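Local coordinates for sugar-binding transcriptional regulator, LacI family (Enterococcus faecalis, PDB 3CS3), which probably regulates transcription by binding DNA, its C-terminal sugar-binding-type domain being expected to sense a small effector molecule, at residues Ala183-Met188 / Gly211-Glu216. Residues are numbered along the deposited sequence; the frame is centred on the assembly and turned at random.
With GOL (glycerol), chain F.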
loop_
_atom_site.group_PDB
_atom_site.type_symbol
_atom_site.label_atom_id
_atom_site.label_comp_id
_atom_site.label_asym_id
_atom_site.label_seq_id
_atom_site.Cartn_x
_atom_site.Cartn_y
_atom_site.Cartn_z
ATOM N N ALA A 183 -1.208 3.306 -20.389
ATOM C CA ALA A 183 -1.894 3.376 -19.102
ATOM C C ALA A 183 -1.246 4.489 -18.298
ATOM O O ALA A 183 -0.023 4.570 -18.226
ATOM C CB ALA A 183 -1.792 2.061 -18.377
ATOM N N PHE A 184 -2.067 5.357 -17.713
ATOM C CA PHE A 184 -1.563 6.580 -17.081
ATOM C C PHE A 184 -0.966 6.311 -15.703
ATOM O O PHE A 184 -0.240 7.154 -15.168
ATOM C CB PHE A 184 -2.638 7.681 -17.042
ATOM C CG PHE A 184 -2.775 8.465 -18.342
ATOM C CD1 PHE A 184 -3.387 9.717 -18.344
ATOM C CD2 PHE A 184 -2.282 7.963 -19.555
ATOM C CE1 PHE A 184 -3.532 10.444 -19.528
ATOM C CE2 PHE A 184 -2.417 8.686 -20.740
ATOM C CZ PHE A 184 -3.036 9.932 -20.727
ATOM N N ASN A 185 -1.286 5.148 -15.131
ATOM C CA ASN A 185 -0.461 4.568 -14.073
ATOM C C ASN A 185 -0.296 3.054 -14.154
ATOM O O ASN A 185 -1.040 2.383 -14.876
ATOM C CB ASN A 185 -0.833 5.073 -12.664
ATOM C CG ASN A 185 -2.111 4.453 -12.093
ATOM O OD1 ASN A 185 -2.778 3.606 -12.700
ATOM N ND2 ASN A 185 -2.445 4.887 -10.887
ATOM N N ASP A 186 0.693 2.546 -13.415
ATOM C CA ASP A 186 1.032 1.123 -13.346
ATOM C C ASP A 186 -0.095 0.254 -12.795
ATOM O O ASP A 186 -0.240 -0.890 -13.198
ATOM C CB ASP A 186 2.288 0.909 -12.495
ATOM C CG ASP A 186 3.581 0.984 -13.307
ATOM O OD1 ASP A 186 3.582 1.522 -14.437
ATOM O OD2 ASP A 186 4.613 0.492 -12.805
ATOM N N GLU A 187 -0.884 0.800 -11.879
ATOM C CA GLU A 187 -1.996 0.060 -11.285
ATOM C C GLU A 187 -3.100 -0.257 -12.275
ATOM O O GLU A 187 -3.627 -1.372 -12.262
ATOM C CB GLU A 187 -2.581 0.819 -10.110
ATOM C CG GLU A 187 -1.623 0.974 -8.966
ATOM C CD GLU A 187 -1.984 2.155 -8.122
ATOM O OE1 GLU A 187 -3.177 2.263 -7.761
ATOM O OE2 GLU A 187 -1.084 2.977 -7.849
ATOM N N MET A 188 -3.449 0.717 -13.121
ATOM C CA MET A 188 -4.400 0.485 -14.212
ATOM C C MET A 188 -3.820 -0.520 -15.213
ATOM O O MET A 188 -4.541 -1.370 -15.723
ATOM C CB MET A 188 -4.818 1.798 -14.902
ATOM C CG MET A 188 -5.839 2.631 -14.113
ATOM S SD MET A 188 -6.545 4.073 -14.950
ATOM C CE MET A 188 -5.040 4.929 -15.419
ATOM N N GLY A 211 3.143 1.832 -18.885
ATOM C CA GLY A 211 2.544 2.452 -17.705
ATOM C C GLY A 211 3.289 3.695 -17.241
ATOM O O GLY A 211 3.992 4.340 -18.018
ATOM N N PHE A 212 3.135 4.014 -15.959
ATOM C CA PHE A 212 3.680 5.223 -15.347
ATOM C C PHE A 212 3.684 4.921 -13.855
ATOM O O PHE A 212 2.717 4.335 -13.359
ATOM C CB PHE A 212 2.737 6.401 -15.634
ATOM C CG PHE A 212 3.388 7.770 -15.608
ATOM C CD1 PHE A 212 3.460 8.536 -16.773
ATOM C CD2 PHE A 212 3.882 8.318 -14.422
ATOM C CE1 PHE A 212 4.042 9.820 -16.765
ATOM C CE2 PHE A 212 4.472 9.598 -14.402
ATOM C CZ PHE A 212 4.545 10.349 -15.576
ATOM N N ASP A 213 4.776 5.287 -13.170
ATOM C CA ASP A 213 4.997 5.155 -11.695
ATOM C C ASP A 213 6.146 4.244 -11.283
ATOM O O ASP A 213 6.747 4.467 -10.236
ATOM C CB ASP A 213 3.745 4.780 -10.872
ATOM C CG ASP A 213 2.752 5.918 -10.760
ATOM O OD1 ASP A 213 3.112 7.065 -11.097
ATOM O OD2 ASP A 213 1.601 5.655 -10.360
ATOM N N ASN A 214 6.426 3.220 -12.089
ATOM C CA ASN A 214 7.463 2.221 -11.793
ATOM C C ASN A 214 7.213 1.475 -10.471
ATOM O O ASN A 214 8.052 1.456 -9.571
ATOM C CB ASN A 214 8.863 2.856 -11.856
ATOM C CG ASN A 214 9.990 1.837 -11.782
ATOM O OD1 ASN A 214 9.890 0.725 -12.303
ATOM N ND2 ASN A 214 11.076 2.221 -11.124
ATOM N N SER A 215 6.034 0.872 -10.365
ATOM C CA SER A 215 5.691 0.041 -9.226
ATOM C C SER A 215 6.607 -1.173 -9.217
ATOM O O SER A 215 7.033 -1.642 -10.280
ATOM C CB SER A 215 4.226 -0.395 -9.300
ATOM O OG SER A 215 3.978 -1.271 -10.387
ATOM N N GLU A 216 6.921 -1.677 -8.026
ATOM C CA GLU A 216 7.797 -2.842 -7.935
ATOM C C GLU A 216 7.124 -4.125 -8.419
ATOM O O GLU A 216 7.811 -5.022 -8.896
ATOM C CB GLU A 216 8.445 -2.996 -6.550
ATOM C CG GLU A 216 7.503 -3.278 -5.388
ATOM C CD GLU A 216 8.249 -3.440 -4.065
ATOM O OE1 GLU A 216 7.659 -3.133 -3.006
ATOM O OE2 GLU A 216 9.424 -3.873 -4.081
HETATM C C1 GOL F . -0.789 8.172 -10.404
HETATM O O1 GOL F . -0.790 6.908 -9.780
HETATM C C2 GOL F . 0.526 8.876 -10.079
HETATM O O2 GOL F . 1.274 9.115 -11.254
HETATM C C3 GOL F . 0.289 10.154 -9.290
HETATM O O3 GOL F . -0.826 10.857 -9.800
HETATM O O HOH W 1 6.534 -1.037 -13.529
HETATM O O HOH W 2 0.848 3.068 -10.180
#
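Asp186 lays its carboxylate against the bend of residues 211-216, OD1 beside the backbone of Phe212 and OD2 at the N and OG of Ser215. OD2 is gripped by two donors of one residue: Ser215 N, 2.8 Å from Asp186 OD2, comes in from above the carboxylate plane, while the Ser215 hydroxyl (OG, 3.1 Å from Asp186 OD2) meets that oxygen's anti lone pair. A water donates to Asp186 OD2 as well. Ser215 OG sits between its own backbone N and carbonyl carbon (chi1 67°), where it also caps helix 216-220 through Gly218 N. On the other branch, Asp186 OD1 takes a weak, bent bond from Phe212 N and is also hydrogen-bonded to Thr227 OG1. The backbone answers in the reverse direction, Asp186 N donating to Phe212 O over 2.7 Å.

Asn185 N-caps helix 186-196, its OD1 accepting from Met188 N at 3.0 Å. The amide's other end faces the glycerol: Asn185 ND2 meets GOL O1 at 2.8 Å in a nearly straight bond (173°). Asp213 approaches the same glycerol with both oxygens, OD2 taking a bond from GOL O1 and OD1 one from GOL O2 at 2.8 Å. Phe158 O also bonds Asn185 ND2 and Tyr230 OH bonds Asp213 OD1, and Asp132 and Arg136 hold the ligand from outside the two segments; Arg136 makes a cation-pi contact with the Phe212 ring too.

The two segments lie at the C-terminal ends of neighbouring parallel strands, 179-183 and 207-210, where periplasmic-binding-protein-like folds place their ligand clefts. The glycerol, probably from the crystallisation liquor, meets an amide and a carboxylate suited to vicinal hydroxyls, consistent with a sugar-binding pocket, whereas the Asp186 carboxylate ties the start of helix 186-196 to the loop after strand 207-210.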